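Local coordinates for protein separin (Saccharomyces cerevisiae, PDB 5U1T) that acts as the caspase-like protease that cleaves the MCD1/SCC1 subunit of cohesin at the onset of anaphase, triggering chromosome segregation, at residues Leu1460-Gly1473 with Cys1486-Ser1499. Numbering follows the deposited sequence.
Sequences LQNSNLFVYIGHGG and CTKIAPSFLLGCSS
The H1471 imidazole carries the C1497 carbonyl over one face, toward the rim, while its CD2 meets C1497 CB at 3.9 Å. The F1493 phenyl has V1467 CG1 at its edge, and L1465 CD1 reaches CE2 of F1493 obliquely at 3.6 Å. L1460 CD2 covers the centre of one F1466 face. G1473 C lies over one face of the Y1468 ring, toward the rim; glycine suits this place because a side chain would run into L1494 CD2. H1471 O lies at the Y1468 ring edge, in plane, and accepts from Y1468 OH at 2.8 Å, tying the loop that follows the strand back to it.

Strands 1465-1469 and 1492-1494 run parallel, 7° apart. F1466 brackets S1492, its N binding P1491 O and its O accepting from F1493 N (2.8 Å); Y1468 N then binds F1493 O. P1491, lacking an N-H, still serves as acceptor. V1467 and F1493 put apolar side chains on the face covered by helix 1534-1548, whereas F1466, S1492 and Y1468 occupy the other.

With its OG beside its own backbone N (chi1 -54°), S1492 donates to A1490 O at 2.8 Å and packs near F1466 CD2. An alanine here would remove that hydroxyl, probably leaving A1490 O without this donor and a gap beside the F1466 ring.

Past the strands, G1472 N donates to C1497 O (3.0 Å), and G1496, where a side chain would collide with G1470 O, lets the two loops close up. C1497, probably the active-site cysteine, thus sits beside H1471-G1472, consistent with the His-Gly and Cys motifs that follow neighbouring parallel strands in the caspase-like fold of clan CD peptidases.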
ATOM      1  N   LEU A1460      -9.305 -28.123  35.040  1.00 78.87           N
ATOM      2  CA  LEU A1460      -8.196 -27.324  35.541  1.00 77.04           C
ATOM      3  C   LEU A1460      -8.633 -26.300  36.568  1.00 78.64           C
ATOM      4  O   LEU A1460      -7.981 -26.137  37.596  1.00 82.17           O
ATOM      5  CB  LEU A1460      -7.484 -26.610  34.396  1.00 75.11           C
ATOM      6  CG  LEU A1460      -6.727 -27.539  33.460  1.00 71.02           C
ATOM      7  CD1 LEU A1460      -6.393 -26.819  32.156  1.00 68.01           C
ATOM      8  CD2 LEU A1460      -5.487 -28.071  34.152  1.00 72.04           C
ATOM      9  N   GLN A1461      -9.728 -25.605  36.290  1.00 76.27           N
ATOM     10  CA  GLN A1461     -10.120 -24.488  37.132  1.00 81.02           C
ATOM     11  C   GLN A1461     -11.009 -24.927  38.266  1.00 81.12           C
ATOM     12  O   GLN A1461     -11.410 -24.103  39.078  1.00 80.82           O
ATOM     13  CB  GLN A1461     -10.841 -23.420  36.317  1.00 79.11           C
ATOM     14  CG  GLN A1461     -10.015 -22.782  35.224  1.00 80.51           C
ATOM     15  CD  GLN A1461     -10.885 -22.038  34.239  1.00 77.64           C
ATOM     16  OE1 GLN A1461     -11.795 -21.315  34.624  1.00 84.32           O
ATOM     17  NE2 GLN A1461     -10.627 -22.236  32.960  1.00 79.44           N
ATOM     18  N   ASN A1462     -11.327 -26.217  38.322  1.00 78.04           N
ATOM     19  CA  ASN A1462     -12.261 -26.719  39.334  1.00 89.26           C
ATOM     20  C   ASN A1462     -11.793 -27.990  40.032  1.00 87.24           C
ATOM     21  O   ASN A1462     -12.621 -28.819  40.432  1.00 89.11           O
ATOM     22  CB  ASN A1462     -13.647 -26.969  38.716  1.00 87.40           C
ATOM     23  CG  ASN A1462     -14.357 -25.681  38.340  1.00 87.71           C
ATOM     24  OD1 ASN A1462     -14.396 -25.289  37.174  1.00 87.82           O
ATOM     25  ND2 ASN A1462     -14.910 -25.008  39.337  1.00 93.81           N
ATOM     26  N   SER A1463     -10.478 -28.139  40.179  1.00 83.59           N
ATOM     27  CA  SER A1463      -9.909 -29.297  40.865  1.00 82.71           C
ATOM     28  C   SER A1463      -8.958 -28.889  41.983  1.00 83.95           C
ATOM     29  O   SER A1463      -8.267 -27.872  41.879  1.00 85.53           O
ATOM     30  CB  SER A1463      -9.164 -30.195  39.875  1.00 79.79           C
ATOM     31  OG  SER A1463      -9.957 -30.481  38.737  1.00 81.31           O
ATOM     32  N   ASN A1464      -8.920 -29.684  43.047  1.00 86.75           N
ATOM     33  CA  ASN A1464      -7.886 -29.546  44.063  1.00 83.34           C
ATOM     34  C   ASN A1464      -6.580 -30.144  43.559  1.00 79.91           C
ATOM     35  O   ASN A1464      -5.491 -29.791  44.014  1.00 73.61           O
ATOM     36  CB  ASN A1464      -8.304 -30.225  45.361  1.00 84.54           C
ATOM     37  CG  ASN A1464      -9.466 -29.532  46.027  1.00 87.85           C
ATOM     38  OD1 ASN A1464     -10.436 -30.175  46.441  1.00 92.54           O
ATOM     39  ND2 ASN A1464      -9.383 -28.209  46.124  1.00 78.74           N
ATOM     40  N   LEU A1465      -6.710 -31.068  42.615  1.00 79.15           N
ATOM     41  CA  LEU A1465      -5.561 -31.697  41.993  1.00 75.48           C
ATOM     42  C   LEU A1465      -5.862 -32.087  40.554  1.00 77.42           C
ATOM     43  O   LEU A1465      -6.908 -32.664  40.263  1.00 79.15           O
ATOM     44  CB  LEU A1465      -5.137 -32.927  42.780  1.00 76.07           C
ATOM     45  CG  LEU A1465      -4.064 -33.752  42.078  1.00 79.62           C
ATOM     46  CD1 LEU A1465      -2.795 -32.934  41.937  1.00 79.16           C
ATOM     47  CD2 LEU A1465      -3.796 -35.029  42.833  1.00 79.95           C
ATOM     48  N   PHE A1466      -4.945 -31.765  39.655  1.00 70.56           N
ATOM     49  CA  PHE A1466      -5.049 -32.215  38.279  1.00 73.74           C
ATOM     50  C   PHE A1466      -3.891 -33.138  37.918  1.00 70.26           C
ATOM     51  O   PHE A1466      -2.735 -32.739  38.016  1.00 71.76           O
ATOM     52  CB  PHE A1466      -5.072 -31.025  37.330  1.00 72.20           C
ATOM     53  CG  PHE A1466      -5.075 -31.419  35.894  1.00 71.30           C
ATOM     54  CD1 PHE A1466      -6.251 -31.786  35.271  1.00 72.86           C
ATOM     55  CD2 PHE A1466      -3.903 -31.444  35.166  1.00 71.98           C
ATOM     56  CE1 PHE A1466      -6.255 -32.162  33.947  1.00 74.05           C
ATOM     57  CE2 PHE A1466      -3.902 -31.821  33.841  1.00 72.31           C
ATOM     58  CZ  PHE A1466      -5.076 -32.174  33.229  1.00 72.34           C
ATOM     59  N   VAL A1467      -4.178 -34.373  37.511  1.00 66.95           N
ATOM     60  CA  VAL A1467      -3.097 -35.255  37.072  1.00 69.13           C
ATOM     61  C   VAL A1467      -3.381 -35.807  35.673  1.00 72.03           C
ATOM     62  O   VAL A1467      -4.513 -36.148  35.349  1.00 73.70           O
ATOM     63  CB  VAL A1467      -2.835 -36.401  38.089  1.00 69.12           C
ATOM     64  CG1 VAL A1467      -3.610 -36.166  39.366  1.00 70.37           C
ATOM     65  CG2 VAL A1467      -3.124 -37.771  37.498  1.00 68.69           C
ATOM     66  N   TYR A1468      -2.337 -35.852  34.843  1.00 74.57           N
ATOM     67  CA  TYR A1468      -2.462 -36.167  33.421  1.00 71.58           C
ATOM     68  C   TYR A1468      -1.353 -37.097  32.954  1.00 70.34           C
ATOM     69  O   TYR A1468      -0.190 -36.763  33.070  1.00 72.46           O
ATOM     70  CB  TYR A1468      -2.439 -34.877  32.598  1.00 68.76           C
ATOM     71  CG  TYR A1468      -2.309 -35.054  31.089  1.00 77.36           C
ATOM     72  CD1 TYR A1468      -1.059 -35.136  30.475  1.00 75.71           C
ATOM     73  CD2 TYR A1468      -3.428 -35.107  30.279  1.00 72.70           C
ATOM     74  CE1 TYR A1468      -0.938 -35.282  29.098  1.00 74.72           C
ATOM     75  CE2 TYR A1468      -3.316 -35.251  28.901  1.00 75.19           C
ATOM     76  CZ  TYR A1468      -2.070 -35.334  28.316  1.00 77.18           C
ATOM     77  OH  TYR A1468      -1.968 -35.476  26.948  1.00 75.78           O
ATOM     78  N   ILE A1469      -1.717 -38.249  32.401  1.00 69.54           N
ATOM     79  CA  ILE A1469      -0.740 -39.184  31.844  1.00 72.12           C
ATOM     80  C   ILE A1469      -0.971 -39.432  30.339  1.00 74.11           C
ATOM     81  O   ILE A1469      -1.986 -39.979  29.931  1.00 74.91           O
ATOM     82  CB  ILE A1469      -0.772 -40.535  32.598  1.00 72.07           C
ATOM     83  CG1 ILE A1469      -0.711 -40.310  34.110  1.00 67.95           C
ATOM     84  CG2 ILE A1469       0.354 -41.442  32.133  1.00 65.37           C
ATOM     85  CD1 ILE A1469      -0.509 -41.558  34.900  1.00 71.73           C
ATOM     86  N   GLY A1470      -0.011 -39.033  29.521  1.00 73.00           N
ATOM     87  CA  GLY A1470      -0.111 -39.180  28.082  1.00 75.51           C
ATOM     88  C   GLY A1470       0.887 -38.203  27.503  1.00 76.62           C
ATOM     89  O   GLY A1470       1.626 -37.592  28.273  1.00 78.87           O
ATOM     90  N   HIS A1471       0.925 -38.028  26.185  1.00 74.83           N
ATOM     91  CA  HIS A1471       1.944 -37.162  25.603  1.00 74.89           C
ATOM     92  C   HIS A1471       1.771 -35.710  25.993  1.00 76.57           C
ATOM     93  O   HIS A1471       0.654 -35.196  26.015  1.00 71.69           O
ATOM     94  CB  HIS A1471       1.964 -37.259  24.089  1.00 72.12           C
ATOM     95  CG  HIS A1471       2.993 -36.379  23.451  1.00 77.55           C
ATOM     96  ND1 HIS A1471       2.731 -35.076  23.075  1.00 81.22           N
ATOM     97  CD2 HIS A1471       4.287 -36.612  23.124  1.00 78.26           C
ATOM     98  CE1 HIS A1471       3.817 -34.548  22.539  1.00 78.46           C
ATOM     99  NE2 HIS A1471       4.773 -35.459  22.552  1.00 81.35           N
ATOM    100  N   GLY A1472       2.901 -35.071  26.305  1.00 71.46           N
ATOM    101  CA  GLY A1472       2.957 -33.649  26.578  1.00 64.03           C
ATOM    102  C   GLY A1472       2.157 -33.225  27.787  1.00 66.40           C
ATOM    103  O   GLY A1472       2.125 -33.911  28.804  1.00 70.45           O
ATOM    104  N   GLY A1473       1.511 -32.076  27.670  1.00 72.00           N
ATOM    105  CA  GLY A1473       0.697 -31.547  28.742  1.00 67.94           C
ATOM    106  C   GLY A1473      -0.718 -31.241  28.293  1.00 74.72           C
ATOM    107  O   GLY A1473      -1.406 -30.417  28.899  1.00 70.73           O
ATOM    108  N   CYS A1486      -7.238 -18.252  32.154  1.00 76.58           N
ATOM    109  CA  CYS A1486      -7.578 -18.607  33.531  1.00 70.65           C
ATOM    110  C   CYS A1486      -6.806 -17.759  34.522  1.00 77.90           C
ATOM    111  O   CYS A1486      -5.838 -17.081  34.162  1.00 73.49           O
ATOM    112  CB  CYS A1486      -7.290 -20.080  33.809  1.00 68.32           C
ATOM    113  SG  CYS A1486      -8.014 -21.200  32.630  1.00 75.41           S
ATOM    114  N   THR A1487      -7.228 -17.815  35.778  1.00 75.23           N
ATOM    115  CA  THR A1487      -6.557 -17.070  36.819  1.00 74.02           C
ATOM    116  C   THR A1487      -6.158 -18.009  37.942  1.00 73.98           C
ATOM    117  O   THR A1487      -5.166 -17.780  38.634  1.00 82.79           O
ATOM    118  CB  THR A1487      -7.443 -15.941  37.333  1.00 71.73           C
ATOM    119  OG1 THR A1487      -8.766 -16.442  37.524  1.00 79.14           O
ATOM    120  CG2 THR A1487      -7.507 -14.825  36.303  1.00 73.04           C
ATOM    121  N   LYS A1488      -6.918 -19.084  38.104  1.00 71.17           N
ATOM    122  CA  LYS A1488      -6.570 -20.121  39.073  1.00 72.58           C
ATOM    123  C   LYS A1488      -6.635 -21.514  38.417  1.00 73.05           C
ATOM    124  O   LYS A1488      -7.651 -21.913  37.839  1.00 77.22           O
ATOM    125  CB  LYS A1488      -7.479 -20.049  40.319  1.00 72.26           C
ATOM    126  CG  LYS A1488      -7.248 -18.807  41.205  1.00 73.21           C
ATOM    127  CD  LYS A1488      -8.119 -18.817  42.459  1.00 69.24           C
ATOM    128  CE  LYS A1488      -7.947 -17.557  43.337  1.00 73.61           C
ATOM    129  NZ  LYS A1488      -6.646 -17.471  44.099  1.00 76.59           N
ATOM    130  N   ILE A1489      -5.521 -22.232  38.482  1.00 71.39           N
ATOM    131  CA  ILE A1489      -5.465 -23.604  37.998  1.00 69.94           C
ATOM    132  C   ILE A1489      -5.029 -24.551  39.138  1.00 66.00           C
ATOM    133  O   ILE A1489      -4.379 -24.143  40.112  1.00 63.71           O
ATOM    134  CB  ILE A1489      -4.525 -23.704  36.772  1.00 67.57           C
ATOM    135  CG1 ILE A1489      -5.142 -22.952  35.595  1.00 70.39           C
ATOM    136  CG2 ILE A1489      -4.257 -25.148  36.365  1.00 68.56           C
ATOM    137  CD1 ILE A1489      -4.430 -23.177  34.287  1.00 68.50           C
ATOM    138  N   ALA A1490      -5.453 -25.803  39.033  1.00 68.32           N
ATOM    139  CA  ALA A1490      -5.086 -26.823  39.995  1.00 77.73           C
ATOM    140  C   ALA A1490      -3.628 -27.206  39.837  1.00 75.38           C
ATOM    141  O   ALA A1490      -3.116 -27.241  38.717  1.00 68.96           O
ATOM    142  CB  ALA A1490      -5.977 -28.059  39.835  1.00 75.56           C
ATOM    143  N   PRO A1491      -2.961 -27.493  40.964  1.00 73.36           N
ATOM    144  CA  PRO A1491      -1.642 -28.132  40.969  1.00 67.95           C
ATOM    145  C   PRO A1491      -1.627 -29.297  39.983  1.00 66.60           C
ATOM    146  O   PRO A1491      -2.433 -30.205  40.116  1.00 71.42           O
ATOM    147  CB  PRO A1491      -1.495 -28.615  42.415  1.00 72.05           C
ATOM    148  CG  PRO A1491      -2.289 -27.636  43.211  1.00 68.35           C
ATOM    149  CD  PRO A1491      -3.460 -27.243  42.331  1.00 72.47           C
ATOM    150  N   SER A1492      -0.747 -29.273  38.994  1.00 68.99           N
ATOM    151  CA  SER A1492      -0.810 -30.270  37.936  1.00 68.85           C
ATOM    152  C   SER A1492       0.387 -31.223  37.893  1.00 67.18           C
ATOM    153  O   SER A1492       1.538 -30.798  37.956  1.00 70.95           O
ATOM    154  CB  SER A1492      -0.961 -29.568  36.592  1.00 65.66           C
ATOM    155  OG  SER A1492      -2.068 -28.691  36.619  1.00 64.15           O
ATOM    156  N   PHE A1493       0.096 -32.516  37.798  1.00 65.91           N
ATOM    157  CA  PHE A1493       1.115 -33.522  37.511  1.00 68.67           C
ATOM    158  C   PHE A1493       1.111 -33.860  36.009  1.00 66.95           C
ATOM    159  O   PHE A1493       0.463 -34.814  35.581  1.00 68.61           O
ATOM    160  CB  PHE A1493       0.885 -34.798  38.343  1.00 69.94           C
ATOM    161  CG  PHE A1493       1.177 -34.637  39.812  1.00 74.67           C
ATOM    162  CD1 PHE A1493       2.466 -34.438  40.261  1.00 77.31           C
ATOM    163  CD2 PHE A1493       0.166 -34.701  40.746  1.00 78.49           C
ATOM    164  CE1 PHE A1493       2.736 -34.293  41.614  1.00 77.50           C
ATOM    165  CE2 PHE A1493       0.439 -34.559  42.104  1.00 81.93           C
ATOM    166  CZ  PHE A1493       1.722 -34.352  42.533  1.00 73.37           C
ATOM    167  N   LEU A1494       1.817 -33.066  35.213  1.00 64.92           N
ATOM    168  CA  LEU A1494       1.930 -33.314  33.774  1.00 66.55           C
ATOM    169  C   LEU A1494       2.890 -34.468  33.484  1.00 65.07           C
ATOM    170  O   LEU A1494       3.951 -34.260  32.893  1.00 70.72           O
ATOM    171  CB  LEU A1494       2.417 -32.045  33.046  1.00 68.61           C
ATOM    172  CG  LEU A1494       1.412 -31.048  32.473  1.00 67.30           C
ATOM    173  CD1 LEU A1494       0.555 -30.463  33.553  1.00 66.61           C
ATOM    174  CD2 LEU A1494       2.122 -29.942  31.718  1.00 64.76           C
ATOM    175  N   LEU A1495       2.540 -35.679  33.896  1.00 66.99           N
ATOM    176  CA  LEU A1495       3.478 -36.804  33.796  1.00 73.13           C
ATOM    177  C   LEU A1495       3.549 -37.422  32.390  1.00 72.60           C
ATOM    178  O   LEU A1495       3.246 -38.603  32.215  1.00 71.51           O
ATOM    179  CB  LEU A1495       3.108 -37.893  34.806  1.00 67.58           C
ATOM    180  CG  LEU A1495       2.616 -37.439  36.183  1.00 73.55           C
ATOM    181  CD1 LEU A1495       2.190 -38.627  37.064  1.00 67.67           C
ATOM    182  CD2 LEU A1495       3.681 -36.617  36.870  1.00 65.81           C
ATOM    183  N   GLY A1496       3.960 -36.640  31.395  1.00 70.93           N
ATOM    184  CA  GLY A1496       4.097 -37.154  30.041  1.00 70.24           C
ATOM    185  C   GLY A1496       5.364 -36.716  29.323  1.00 70.66           C
ATOM    186  O   GLY A1496       6.052 -35.803  29.778  1.00 67.63           O
ATOM    187  N   CYS A1497       5.667 -37.374  28.203  1.00 70.45           N
ATOM    188  CA  CYS A1497       6.772 -36.965  27.337  1.00 71.02           C
ATOM    189  C   CYS A1497       6.800 -35.472  27.067  1.00 69.64           C
ATOM    190  O   CYS A1497       5.867 -34.922  26.484  1.00 77.59           O
ATOM    191  CB  CYS A1497       6.706 -37.689  25.995  1.00 68.78           C
ATOM    192  SG  CYS A1497       7.297 -39.364  26.038  1.00 75.14           S
ATOM    193  N   SER A1498       7.880 -34.835  27.499  1.00 70.79           N
ATOM    194  CA  SER A1498       8.227 -33.466  27.117  1.00 67.19           C
ATOM    195  C   SER A1498       7.205 -32.409  27.505  1.00 66.17           C
ATOM    196  O   SER A1498       7.153 -31.361  26.876  1.00 67.85           O
ATOM    197  CB  SER A1498       8.473 -33.386  25.610  1.00 57.13           C
ATOM    198  OG  SER A1498       9.727 -33.934  25.257  1.00 63.40           O
ATOM    199  N   SER A1499       6.423 -32.657  28.549  1.00 60.86           N
ATOM    200  CA  SER A1499       5.523 -31.628  29.055  1.00 65.43           C
ATOM    201  C   SER A1499       6.246 -30.347  29.507  1.00 68.15           C
ATOM    202  O   SER A1499       5.723 -29.245  29.321  1.00 72.97           O
ATOM    203  CB  SER A1499       4.700 -32.180  30.208  1.00 65.75           C
ATOM    204  OG  SER A1499       5.535 -32.885  31.095  1.00 69.93           O
TER